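Local coordinates for protein transcription elongation factor Spt5 (Methanocaldococcus jannaschii, PDB 3LPE) that stimulates transcription elongation as the partner of Spt4, binding RNA polymerase through the NGN domain, the part of the chain described here, at residues M11-R16 against G61-L66; K23-L28 against P71-I76; G27-R32 against G51-E56; S46-G51 against E87-P92. All coordinates share one frame; numbering follows the deposited sequence.

Contact 1 of 4, residues M11-R16 against G61-L66; sequences MIFAVR and GDVEEL
Val63, on the helix, reaches toward two residues of strand 12-17, Phe13 and Val15, and its two methyl branches are divided between them. All the apolar contact comes from this three-residue cluster. CG1 lies anti to the backbone N of Val63 (chi1 -174°) and packs at 3.7 Å against Val15 CG2, the two valine side chains passing each other in opposite senses. The other branch, Val63 CG2, comes to 3.7 Å from Phe13 CD2 and meets the ring at a slant. No polar group takes part on either side, and all three residues are buried.

One helix residue can serve two strand residues because it is branched, and because Phe13 and Val15, two apart on the strand, both point toward the helix. Topology sets the position of the helix itself. The domain has a ferredoxin-like beta-alpha-beta-beta-alpha-beta order, and helix 60-67 forms the link between strands 52-57 and 73-76. Those two strands flank strand 12-17, so the crossover carries the helix over the middle strand.

No hydrogen bond crosses between the two segments. The helix is held by bonds such as Leu66 N to Asp62 O (2.9 Å), while Phe13 and Val15 bond through their backbones to Val55 and Val53 of the adjacent strand. At the start of the helix both carboxylate oxygens of Asp62 are occupied, OD2 by the hydroxyl of Thr59 and OD1 by the backbone N of Asp39.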
loop_
_atom_site.group_PDB
_atom_site.type_symbol
_atom_site.label_atom_id
_atom_site.label_comp_id
_atom_site.label_asym_id
_atom_site.label_seq_id
_atom_site.Cartn_x
_atom_site.Cartn_y
_atom_site.Cartn_z
ATOM N N MET A 11 -9.728 -9.578 -5.606
ATOM C CA MET A 11 -9.259 -10.053 -4.279
ATOM C C MET A 11 -8.310 -9.147 -3.487
ATOM O O MET A 11 -7.288 -8.652 -3.998
ATOM C CB MET A 11 -8.697 -11.468 -4.393
ATOM C CG MET A 11 -9.726 -12.445 -4.925
ATOM S SD MET A 11 -9.199 -14.161 -4.818
ATOM C CE MET A 11 -9.149 -14.609 -6.540
ATOM N N ILE A 12 -8.665 -8.942 -2.218
ATOM C CA ILE A 12 -7.802 -8.245 -1.286
ATOM C C ILE A 12 -7.692 -9.092 -0.019
ATOM O O ILE A 12 -8.687 -9.610 0.459
ATOM C CB ILE A 12 -8.380 -6.883 -0.907
ATOM C CG1 ILE A 12 -8.551 -6.016 -2.163
ATOM C CG2 ILE A 12 -7.448 -6.174 0.048
ATOM C CD1 ILE A 12 -9.534 -4.898 -1.966
ATOM N N PHE A 13 -6.481 -9.231 0.511
ATOM C CA PHE A 13 -6.273 -10.056 1.714
ATOM C C PHE A 13 -5.596 -9.237 2.801
ATOM O O PHE A 13 -4.794 -8.342 2.506
ATOM C CB PHE A 13 -5.400 -11.275 1.383
ATOM C CG PHE A 13 -6.081 -12.262 0.475
ATOM C CD1 PHE A 13 -6.980 -13.181 0.986
ATOM C CD2 PHE A 13 -5.858 -12.238 -0.897
ATOM C CE1 PHE A 13 -7.636 -14.085 0.148
ATOM C CE2 PHE A 13 -6.499 -13.145 -1.735
ATOM C CZ PHE A 13 -7.386 -14.061 -1.211
ATOM N N ALA A 14 -5.924 -9.540 4.051
ATOM C CA ALA A 14 -5.203 -8.964 5.181
ATOM C C ALA A 14 -4.075 -9.917 5.586
ATOM O O ALA A 14 -4.313 -11.100 5.807
ATOM C CB ALA A 14 -6.169 -8.690 6.354
ATOM N N VAL A 15 -2.847 -9.404 5.611
ATOM C CA VAL A 15 -1.672 -10.160 6.018
ATOM C C VAL A 15 -1.301 -9.674 7.430
ATOM O O VAL A 15 -1.130 -8.485 7.650
ATOM C CB VAL A 15 -0.494 -9.905 5.059
ATOM C CG1 VAL A 15 0.802 -10.497 5.613
ATOM C CG2 VAL A 15 -0.812 -10.481 3.701
ATOM N N ARG A 16 -1.209 -10.591 8.379
ATOM C CA ARG A 16 -0.897 -10.189 9.751
ATOM C C ARG A 16 0.598 -9.987 9.927
ATOM O O ARG A 16 1.394 -10.804 9.523
ATOM C CB ARG A 16 -1.419 -11.208 10.755
ATOM C CG ARG A 16 -1.143 -10.790 12.202
ATOM C CD ARG A 16 -1.734 -11.744 13.227
ATOM N NE ARG A 16 -1.400 -11.269 14.578
ATOM C CZ ARG A 16 -1.521 -11.995 15.687
ATOM N NH1 ARG A 16 -1.962 -13.240 15.618
ATOM N NH2 ARG A 16 -1.171 -11.476 16.859
ATOM N N GLY A 61 -2.909 -17.339 -3.914
ATOM C CA GLY A 61 -1.594 -17.893 -4.175
ATOM C C GLY A 61 -0.528 -16.835 -4.386
ATOM O O GLY A 61 0.627 -17.015 -3.991
ATOM N N ASP A 62 -0.902 -15.727 -5.022
ATOM C CA ASP A 62 0.027 -14.613 -5.179
ATOM C C ASP A 62 0.487 -14.092 -3.820
ATOM O O ASP A 62 1.666 -13.797 -3.622
ATOM C CB ASP A 62 -0.613 -13.489 -5.991
ATOM C CG ASP A 62 -0.781 -13.858 -7.452
ATOM O OD1 ASP A 62 0.228 -13.856 -8.187
ATOM O OD2 ASP A 62 -1.911 -14.166 -7.864
ATOM N N VAL A 63 -0.453 -13.979 -2.891
ATOM C CA VAL A 63 -0.148 -13.475 -1.560
ATOM C C VAL A 63 0.685 -14.494 -0.770
ATOM O O VAL A 63 1.582 -14.125 -0.030
ATOM C CB VAL A 63 -1.432 -13.094 -0.782
ATOM C CG1 VAL A 63 -1.078 -12.432 0.550
ATOM C CG2 VAL A 63 -2.271 -12.134 -1.616
ATOM N N GLU A 64 0.393 -15.774 -0.953
ATOM C CA GLU A 64 1.168 -16.819 -0.307
ATOM C C GLU A 64 2.615 -16.766 -0.761
ATOM O O GLU A 64 3.531 -16.880 0.060
ATOM C CB GLU A 64 0.574 -18.205 -0.605
ATOM C CG GLU A 64 -0.831 -18.422 -0.067
ATOM C CD GLU A 64 -0.852 -18.754 1.420
ATOM O OE1 GLU A 64 0.204 -18.612 2.076
ATOM O OE2 GLU A 64 -1.922 -19.159 1.933
ATOM N N GLU A 65 2.822 -16.604 -2.071
ATOM C CA GLU A 65 4.175 -16.527 -2.605
ATOM C C GLU A 65 4.848 -15.232 -2.160
ATOM O O GLU A 65 6.049 -15.199 -1.880
ATOM C CB GLU A 65 4.172 -16.624 -4.133
ATOM C CG GLU A 65 5.571 -16.756 -4.739
ATOM C CD GLU A 65 6.281 -18.038 -4.322
ATOM O OE1 GLU A 65 5.610 -18.961 -3.824
ATOM O OE2 GLU A 65 7.511 -18.131 -4.494
ATOM N N LEU A 66 4.060 -14.170 -2.088
ATOM C CA LEU A 66 4.572 -12.866 -1.676
ATOM C C LEU A 66 5.191 -12.950 -0.269
ATOM O O LEU A 66 6.281 -12.431 -0.024
ATOM C CB LEU A 66 3.429 -11.833 -1.699
ATOM C CG LEU A 66 3.794 -10.420 -1.244
ATOM C CD1 LEU A 66 4.735 -9.779 -2.289
ATOM C CD2 LEU A 66 2.550 -9.578 -1.036
#

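Contact 2 of 4, residues K23-L28 against P71-I76; sequences KNIAGL and PRVRGI
Ile25 projects from its helix into the bend formed by Arg72 and Val73; its CD1 meets both residues, its CG2 the valine. Two torsions place the longer branch: CG1 is anti to the carbonyl carbon (chi1 -78°), and a roughly extended chi2 of 150° then carries CD1 to 3.5 Å from Arg72 O, with Arg72 CB also near CD1 at 4.1 Å. The shorter branch, Ile25 CG2, meets Val73 CG2 at 3.9 Å. That valine methyl is also 4.0 Å from Ile25 CD1, so it bridges the two ends of the isoleucine, and the two side chains run aslant of each other.

Arg72 leaves the backbone close to Ile25, but its chain is extended from CG to NE and takes the guanidinium group away from the apolar patch. Its NH1 is hydrogen-bonded to Gln21 OE1, an oxygen that also accepts from Asn24 ND2; one glutamine thus ties the arginine to the first turns of the helix.

In the NGN core, helix 22-35 and helix 60-67 lie over the same face of the sheet. Here the first helix meets the beginning of edge strand 73-76, where Arg72 has a backbone of left-handed helical conformation (phi 72°). With no hydrogen bond directly joining the two segments, cohesion rests on van der Waals contact of the isoleucine with the Val73 methyl and the Arg72 carbonyl, while the polar link of Arg72 and Asn24 runs through Gln21 at the more exposed margin.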
loop_
_atom_site.group_PDB
_atom_site.type_symbol
_atom_site.label_atom_id
_atom_site.label_comp_id
_atom_site.label_asym_id
_atom_site.label_seq_id
_atom_site.Cartn_x
_atom_site.Cartn_y
_atom_site.Cartn_z
ATOM N N LYS A 23 4.550 -0.710 7.675
ATOM C CA LYS A 23 5.152 -0.021 6.524
ATOM C C LYS A 23 6.410 -0.729 6.045
ATOM O O LYS A 23 6.630 -0.851 4.841
ATOM C CB LYS A 23 5.478 1.434 6.874
ATOM C CG LYS A 23 4.272 2.360 6.886
ATOM C CD LYS A 23 4.675 3.715 7.460
ATOM C CE LYS A 23 3.524 4.674 7.535
ATOM N NZ LYS A 23 3.991 5.987 8.059
ATOM N N ASN A 24 7.233 -1.199 6.984
ATOM C CA ASN A 24 8.432 -1.946 6.624
ATOM C C ASN A 24 8.073 -3.135 5.766
ATOM O O ASN A 24 8.679 -3.367 4.724
ATOM C CB ASN A 24 9.212 -2.434 7.871
ATOM C CG ASN A 24 9.961 -1.311 8.582
ATOM O OD1 ASN A 24 10.122 -0.218 8.049
ATOM N ND2 ASN A 24 10.430 -1.590 9.798
ATOM N N ILE A 25 7.064 -3.890 6.192
ATOM C CA ILE A 25 6.683 -5.082 5.452
ATOM C C ILE A 25 6.041 -4.745 4.078
ATOM O O ILE A 25 6.279 -5.427 3.096
ATOM C CB ILE A 25 5.788 -5.993 6.301
ATOM C CG1 ILE A 25 6.670 -6.766 7.280
ATOM C CG2 ILE A 25 5.037 -6.978 5.422
ATOM C CD1 ILE A 25 5.965 -7.109 8.546
ATOM N N ALA A 26 5.251 -3.686 4.034
ATOM C CA ALA A 26 4.677 -3.223 2.765
ATOM C C ALA A 26 5.806 -2.955 1.760
ATOM O O ALA A 26 5.669 -3.279 0.593
ATOM C CB ALA A 26 3.882 -1.966 2.983
ATOM N N GLY A 27 6.892 -2.347 2.227
ATOM C CA GLY A 27 8.057 -2.064 1.397
ATOM C C GLY A 27 8.758 -3.299 0.850
ATOM O O GLY A 27 9.066 -3.381 -0.339
ATOM N N LEU A 28 9.023 -4.265 1.726
ATOM C CA LEU A 28 9.574 -5.553 1.325
ATOM C C LEU A 28 8.653 -6.276 0.356
ATOM O O LEU A 28 9.101 -6.923 -0.591
ATOM C CB LEU A 28 9.803 -6.445 2.554
ATOM C CG LEU A 28 10.800 -5.880 3.562
ATOM C CD1 LEU A 28 10.862 -6.790 4.798
ATOM C CD2 LEU A 28 12.183 -5.714 2.920
ATOM N N PRO A 71 10.288 -12.397 6.970
ATOM C CA PRO A 71 10.322 -12.235 8.431
ATOM C C PRO A 71 9.202 -11.314 8.921
ATOM O O PRO A 71 8.733 -10.428 8.180
ATOM C CB PRO A 71 11.701 -11.610 8.689
ATOM C CG PRO A 71 12.521 -11.982 7.479
ATOM C CD PRO A 71 11.558 -12.005 6.330
ATOM N N ARG A 72 8.749 -11.565 10.146
ATOM C CA ARG A 72 7.851 -10.674 10.867
ATOM C C ARG A 72 6.431 -10.678 10.301
ATOM O O ARG A 72 5.590 -9.860 10.659
ATOM C CB ARG A 72 8.436 -9.263 10.948
ATOM C CG ARG A 72 9.852 -9.222 11.527
ATOM C CD ARG A 72 10.438 -7.802 11.510
ATOM N NE ARG A 72 11.840 -7.800 11.918
ATOM C CZ ARG A 72 12.612 -6.720 11.972
ATOM N NH1 ARG A 72 12.125 -5.532 11.642
ATOM N NH2 ARG A 72 13.876 -6.829 12.360
ATOM N N VAL A 73 6.172 -11.649 9.446
ATOM C CA VAL A 73 4.819 -11.906 8.964
ATOM C C VAL A 73 4.291 -13.200 9.599
ATOM O O VAL A 73 4.958 -14.228 9.579
ATOM C CB VAL A 73 4.796 -12.021 7.433
ATOM C CG1 VAL A 73 3.441 -12.483 6.968
ATOM C CG2 VAL A 73 5.155 -10.666 6.817
ATOM N N ARG A 74 3.087 -13.138 10.141
ATOM C CA ARG A 74 2.485 -14.304 10.839
ATOM C C ARG A 74 1.609 -15.157 9.946
ATOM O O ARG A 74 1.469 -16.365 10.170
ATOM C CB ARG A 74 1.655 -13.832 12.026
ATOM C CG ARG A 74 1.118 -14.976 12.910
ATOM C CD ARG A 74 2.278 -15.856 13.412
ATOM N NE ARG A 74 1.822 -17.035 14.167
ATOM C CZ ARG A 74 1.423 -18.178 13.605
ATOM N NH1 ARG A 74 1.404 -18.314 12.278
ATOM N NH2 ARG A 74 1.031 -19.188 14.368
ATOM N N GLY A 75 0.993 -14.546 8.933
ATOM C CA GLY A 75 0.196 -15.315 8.002
ATOM C C GLY A 75 -0.902 -14.463 7.359
ATOM O O GLY A 75 -0.891 -13.241 7.470
ATOM N N ILE A 76 -1.856 -15.124 6.712
ATOM C CA ILE A 76 -2.950 -14.439 6.019
ATOM C C ILE A 76 -4.276 -14.669 6.745
ATOM O O ILE A 76 -4.600 -15.786 7.146
ATOM C CB ILE A 76 -3.037 -14.925 4.561
ATOM C CG1 ILE A 76 -1.661 -14.808 3.894
ATOM C CG2 ILE A 76 -4.104 -14.125 3.762
ATOM C CD1 ILE A 76 -1.588 -15.411 2.482
#

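Contact 3 of 4, residues G27-R32 against G51-E56; sequences GLMASR and GYVLVE
Glu56 OE2, hydrogen-bonded both to the hydroxyl of Ser42 and to that of Ser39 of the Spt4 subunit, ends a strand segment whose Val53 and Val55 receive Met29. The other oxygen, OE1, accepts from the backbone N of Glu40 of Spt4, so the buried carboxylate is held on the subunit interface, where these donors probably stabilise its charge.

Met29 packs on the other face of the sheet from the Glu56 side chain. Its helix, 22-35, belongs to a beta-alpha-beta crossover from strand 12-17 to strand 40-45; strand 52-57 runs between those two, directly beneath the helix. Residues along the strand point by turns to either side: Val53 and Val55 toward the helix, Leu54 away from it. Through its backbone Leu54 is bonded to Leu44 of strand 40-45.

The methionine gains its reach from shape. CG is anti to the carbonyl carbon, and the chain then runs extended to the methyl (chi2 169°, chi3 158°). The sulfur end runs alongside Val53, passing it the other way, while SD and CE lie aslant of Val55. The sulfur serves both valines, lying 4.0 Å from Val53 CG1 and 3.9 Å from Val55 CG2. Further apolar groups close in around Met29, among them Val15, Ile43 and Leu66. Beyond the sulfur, Met29 CE makes the closest approach of the two segments, 3.7 Å from Val55 CG2.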
loop_
_atom_site.group_PDB
_atom_site.type_symbol
_atom_site.label_atom_id
_atom_site.label_comp_id
_atom_site.label_asym_id
_atom_site.label_seq_id
_atom_site.Cartn_x
_atom_site.Cartn_y
_atom_site.Cartn_z
ATOM N N GLY A 27 6.892 -2.347 2.227
ATOM C CA GLY A 27 8.057 -2.064 1.397
ATOM C C GLY A 27 8.758 -3.299 0.850
ATOM O O GLY A 27 9.066 -3.381 -0.339
ATOM N N LEU A 28 9.023 -4.265 1.726
ATOM C CA LEU A 28 9.574 -5.553 1.325
ATOM C C LEU A 28 8.653 -6.276 0.356
ATOM O O LEU A 28 9.101 -6.923 -0.591
ATOM C CB LEU A 28 9.803 -6.445 2.554
ATOM C CG LEU A 28 10.800 -5.880 3.562
ATOM C CD1 LEU A 28 10.862 -6.790 4.798
ATOM C CD2 LEU A 28 12.183 -5.714 2.920
ATOM N N MET A 29 7.360 -6.180 0.603
ATOM C CA MET A 29 6.389 -6.834 -0.260
ATOM C C MET A 29 6.455 -6.254 -1.673
ATOM O O MET A 29 6.449 -6.984 -2.658
ATOM C CB MET A 29 4.978 -6.637 0.287
ATOM C CG MET A 29 4.601 -7.612 1.391
ATOM S SD MET A 29 3.073 -7.071 2.129
ATOM C CE MET A 29 2.465 -8.581 2.879
ATOM N N ALA A 30 6.485 -4.938 -1.767
ATOM C CA ALA A 30 6.454 -4.298 -3.093
ATOM C C ALA A 30 7.688 -4.706 -3.900
ATOM O O ALA A 30 7.602 -5.028 -5.079
ATOM C CB ALA A 30 6.379 -2.787 -2.961
ATOM N N SER A 31 8.844 -4.700 -3.249
ATOM C CA SER A 31 10.075 -5.152 -3.875
ATOM C C SER A 31 9.966 -6.596 -4.347
ATOM O O SER A 31 10.322 -6.906 -5.480
ATOM C CB SER A 31 11.252 -4.995 -2.907
ATOM O OG SER A 31 11.431 -3.628 -2.608
ATOM N N ARG A 32 9.462 -7.483 -3.491
ATOM C CA ARG A 32 9.358 -8.881 -3.877
ATOM C C ARG A 32 8.346 -9.097 -5.000
ATOM O O ARG A 32 8.532 -9.961 -5.858
ATOM C CB ARG A 32 9.018 -9.768 -2.672
ATOM C CG ARG A 32 8.948 -11.241 -2.996
ATOM C CD ARG A 32 8.963 -12.076 -1.724
ATOM N NE ARG A 32 8.550 -13.455 -1.962
ATOM C CZ ARG A 32 9.348 -14.411 -2.425
ATOM N NH1 ARG A 32 10.614 -14.139 -2.721
ATOM N NH2 ARG A 32 8.876 -15.639 -2.607
ATOM N N GLY A 51 -0.728 -3.951 12.983
ATOM C CA GLY A 51 -0.481 -5.381 12.908
ATOM C C GLY A 51 -0.961 -6.061 11.647
ATOM O O GLY A 51 -0.905 -7.293 11.547
ATOM N N TYR A 52 -1.417 -5.275 10.675
ATOM C CA TYR A 52 -1.897 -5.840 9.409
ATOM C C TYR A 52 -1.534 -4.983 8.210
ATOM O O TYR A 52 -1.470 -3.772 8.297
ATOM C CB TYR A 52 -3.418 -6.003 9.426
ATOM C CG TYR A 52 -3.851 -6.967 10.483
ATOM C CD1 TYR A 52 -4.080 -6.536 11.781
ATOM C CD2 TYR A 52 -3.972 -8.317 10.200
ATOM C CE1 TYR A 52 -4.446 -7.423 12.777
ATOM C CE2 TYR A 52 -4.331 -9.217 11.198
ATOM C CZ TYR A 52 -4.566 -8.757 12.472
ATOM O OH TYR A 52 -4.920 -9.641 13.454
ATOM N N VAL A 53 -1.304 -5.648 7.098
ATOM C CA VAL A 53 -1.092 -4.971 5.823
ATOM C C VAL A 53 -2.107 -5.583 4.862
ATOM O O VAL A 53 -2.341 -6.803 4.881
ATOM C CB VAL A 53 0.359 -5.176 5.321
ATOM C CG1 VAL A 53 0.538 -4.616 3.931
ATOM C CG2 VAL A 53 1.339 -4.490 6.276
ATOM N N LEU A 54 -2.737 -4.745 4.048
ATOM C CA LEU A 54 -3.749 -5.224 3.104
ATOM C C LEU A 54 -3.106 -5.376 1.740
ATOM O O LEU A 54 -2.439 -4.457 1.296
ATOM C CB LEU A 54 -4.872 -4.199 3.013
ATOM C CG LEU A 54 -5.625 -3.979 4.335
ATOM C CD1 LEU A 54 -6.740 -2.961 4.177
ATOM C CD2 LEU A 54 -6.184 -5.283 4.870
ATOM N N VAL A 55 -3.329 -6.513 1.075
ATOM C CA VAL A 55 -2.657 -6.811 -0.191
ATOM C C VAL A 55 -3.716 -7.114 -1.231
ATOM O O VAL A 55 -4.482 -8.042 -1.080
ATOM C CB VAL A 55 -1.692 -8.023 -0.071
ATOM C CG1 VAL A 55 -1.032 -8.373 -1.422
ATOM C CG2 VAL A 55 -0.609 -7.758 1.007
ATOM N N GLU A 56 -3.765 -6.290 -2.268
ATOM C CA GLU A 56 -4.660 -6.510 -3.406
ATOM C C GLU A 56 -3.919 -7.351 -4.464
ATOM O O GLU A 56 -2.845 -6.969 -4.964
ATOM C CB GLU A 56 -5.089 -5.155 -3.973
ATOM C CG GLU A 56 -6.168 -5.213 -5.060
ATOM C CD GLU A 56 -6.468 -3.849 -5.645
ATOM O OE1 GLU A 56 -7.547 -3.686 -6.241
ATOM O OE2 GLU A 56 -5.639 -2.937 -5.501
#

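Contact 4 of 4, residues S46-G51 against E87-P92; sequences SESLKG and EPLLTP
Leu89 pushes one methyl, CD2, against two serine hydroxyl oxygens, and here the contact is tightest. Ser48 OG lies only 3.2 Å from Leu89 CD2, and Ser46 OG follows at 3.7 Å. Both serines lie in the compact loop between strands 40-45 and 52-57, where Ser46 to Leu49 make a type I beta turn. The oxygen of Ser48 is set by its torsion, between the backbone N and the carbonyl carbon (chi1 83°). The same stretch contains an ST turn: Ser46 OG stands anti to its own N (chi1 166°) and accepts the backbone N-H of Ser48 at 3.0 Å, with an N-H...O angle of 151°. Of the two oxygens met by the methyl, that of Ser46 is thus also an acceptor within the loop.

The remaining contact is looser. Leu89 CD1 is 4.4 Å from Leu49 CD2, a light apolar touch made by the other branch of the leucine. No direct hydrogen bond joins loop and helix, but a water bridges them: it donates to Leu89 O at 2.8 Å and lies near Ser46 OG, at a distance short enough to leave the exact geometry doubtful. The exposure of Ser48 marks the open margin.

Helix 83-90 follows the last strand of the NGN core, and its weakly bonded residues, about 87-90, meet the sheet on the side away from helix 22-35. Leu54 of strand 52-57 packs against both Leu49 and Leu89, while Leu55 of the Spt4 subunit touches both Ser46 and Pro92.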
loop_
_atom_site.group_PDB
_atom_site.type_symbol
_atom_site.label_atom_id
_atom_site.label_comp_id
_atom_site.label_asym_id
_atom_site.label_seq_id
_atom_site.Cartn_x
_atom_site.Cartn_y
_atom_site.Cartn_z
ATOM N N SER A 46 -2.408 1.054 6.868
ATOM C CA SER A 46 -3.122 2.142 7.533
ATOM C C SER A 46 -2.750 2.224 9.007
ATOM O O SER A 46 -2.667 1.191 9.681
ATOM C CB SER A 46 -4.628 1.902 7.426
ATOM O OG SER A 46 -5.339 2.742 8.319
ATOM N N GLU A 47 -2.554 3.444 9.504
ATOM C CA GLU A 47 -2.224 3.665 10.905
ATOM C C GLU A 47 -3.367 3.209 11.792
ATOM O O GLU A 47 -3.173 2.936 12.967
ATOM C CB GLU A 47 -1.922 5.142 11.174
ATOM C CG GLU A 47 -0.576 5.591 10.653
ATOM C CD GLU A 47 0.564 4.769 11.218
ATOM O OE1 GLU A 47 1.503 4.441 10.459
ATOM O OE2 GLU A 47 0.518 4.443 12.421
ATOM N N SER A 48 -4.565 3.128 11.234
ATOM C CA SER A 48 -5.716 2.777 12.044
ATOM C C SER A 48 -5.899 1.262 12.029
ATOM O O SER A 48 -6.874 0.722 12.556
ATOM C CB SER A 48 -6.966 3.517 11.553
ATOM O OG SER A 48 -7.535 2.834 10.464
ATOM N N LEU A 49 -4.928 0.576 11.445
ATOM C CA LEU A 49 -4.978 -0.878 11.366
ATOM C C LEU A 49 -3.641 -1.498 11.735
ATOM O O LEU A 49 -2.917 -1.992 10.875
ATOM C CB LEU A 49 -5.379 -1.322 9.963
ATOM C CG LEU A 49 -5.610 -2.819 9.807
ATOM C CD1 LEU A 49 -6.593 -3.286 10.870
ATOM C CD2 LEU A 49 -6.126 -3.136 8.407
ATOM N N LYS A 50 -3.309 -1.471 13.019
ATOM C CA LYS A 50 -1.994 -1.933 13.450
ATOM C C LYS A 50 -1.882 -3.457 13.407
ATOM O O LYS A 50 -2.827 -4.168 13.757
ATOM C CB LYS A 50 -1.701 -1.422 14.847
ATOM C CG LYS A 50 -2.101 0.022 15.055
ATOM C CD LYS A 50 -2.377 0.286 16.529
ATOM C CE LYS A 50 -3.424 1.381 16.722
ATOM N NZ LYS A 50 -4.074 1.294 18.067
ATOM N N GLY A 51 -0.728 -3.951 12.983
ATOM C CA GLY A 51 -0.481 -5.381 12.908
ATOM C C GLY A 51 -0.961 -6.061 11.647
ATOM O O GLY A 51 -0.905 -7.293 11.547
ATOM N N GLU A 87 -12.336 1.408 1.890
ATOM C CA GLU A 87 -12.504 2.810 1.536
ATOM C C GLU A 87 -12.342 3.817 2.684
ATOM O O GLU A 87 -11.691 4.855 2.501
ATOM C CB GLU A 87 -13.835 3.028 0.798
ATOM C CG GLU A 87 -13.917 2.250 -0.508
ATOM C CD GLU A 87 -15.194 2.520 -1.282
ATOM O OE1 GLU A 87 -15.600 3.698 -1.368
ATOM O OE2 GLU A 87 -15.778 1.553 -1.814
ATOM N N PRO A 88 -12.933 3.529 3.859
ATOM C CA PRO A 88 -12.766 4.475 4.968
ATOM C C PRO A 88 -11.300 4.644 5.369
ATOM O O PRO A 88 -10.933 5.685 5.917
ATOM C CB PRO A 88 -13.561 3.816 6.113
ATOM C CG PRO A 88 -14.535 2.916 5.437
ATOM C CD PRO A 88 -13.789 2.389 4.242
ATOM N N LEU A 89 -10.479 3.632 5.108
ATOM C CA LEU A 89 -9.052 3.728 5.403
ATOM C C LEU A 89 -8.316 4.710 4.483
ATOM O O LEU A 89 -7.252 5.221 4.836
ATOM C CB LEU A 89 -8.393 2.350 5.326
ATOM C CG LEU A 89 -8.982 1.327 6.303
ATOM C CD1 LEU A 89 -8.294 -0.016 6.169
ATOM C CD2 LEU A 89 -8.861 1.850 7.703
ATOM N N LEU A 90 -8.904 4.982 3.318
ATOM C CA LEU A 90 -8.274 5.823 2.301
ATOM C C LEU A 90 -8.213 7.292 2.689
ATOM O O LEU A 90 -7.264 7.995 2.354
ATOM C CB LEU A 90 -8.988 5.670 0.963
ATOM C CG LEU A 90 -8.320 4.706 -0.013
ATOM C CD1 LEU A 90 -7.549 3.635 0.716
ATOM C CD2 LEU A 90 -9.356 4.089 -0.941
ATOM N N THR A 91 -9.234 7.760 3.387
ATOM C CA THR A 91 -9.187 9.101 3.935
ATOM C C THR A 91 -9.188 9.002 5.452
ATOM O O THR A 91 -10.247 9.020 6.074
ATOM C CB THR A 91 -10.364 9.959 3.456
ATOM O OG1 THR A 91 -10.570 9.733 2.058
ATOM C CG2 THR A 91 -10.069 11.441 3.689
ATOM N N PRO A 92 -7.989 8.890 6.046
ATOM C CA PRO A 92 -7.794 8.706 7.489
ATOM C C PRO A 92 -8.685 9.616 8.349
ATOM O O PRO A 92 -9.637 9.156 8.988
ATOM C CB PRO A 92 -6.319 9.064 7.688
ATOM C CG PRO A 92 -5.667 8.746 6.380
ATOM C CD PRO A 92 -6.712 8.937 5.306
ATOM O OXT PRO A 92 -8.489 10.832 8.441
HETATM O O HOH W 1 -6.139 4.976 7.409
#

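From the N terminus, strand 12-17 opens the longest excursion before helix 60-67 returns to it, closing contact 1. Within that span lies contact 3, which brings strand 52-57 back beneath helix 22-35. Contact 2 starts on the same helix, shares Gly27 and Leu28 with contact 3, and crosses contact 1 by running on to edge strand 73-76. Contacts 1 to 3 thus lay both helices on one face of the antiparallel sheet. Contact 4 crosses the other three and fastens the C-terminal helix to the loop ahead of strand 52-57. It shares Gly51 with contact 3 but lies on the other face of the sheet.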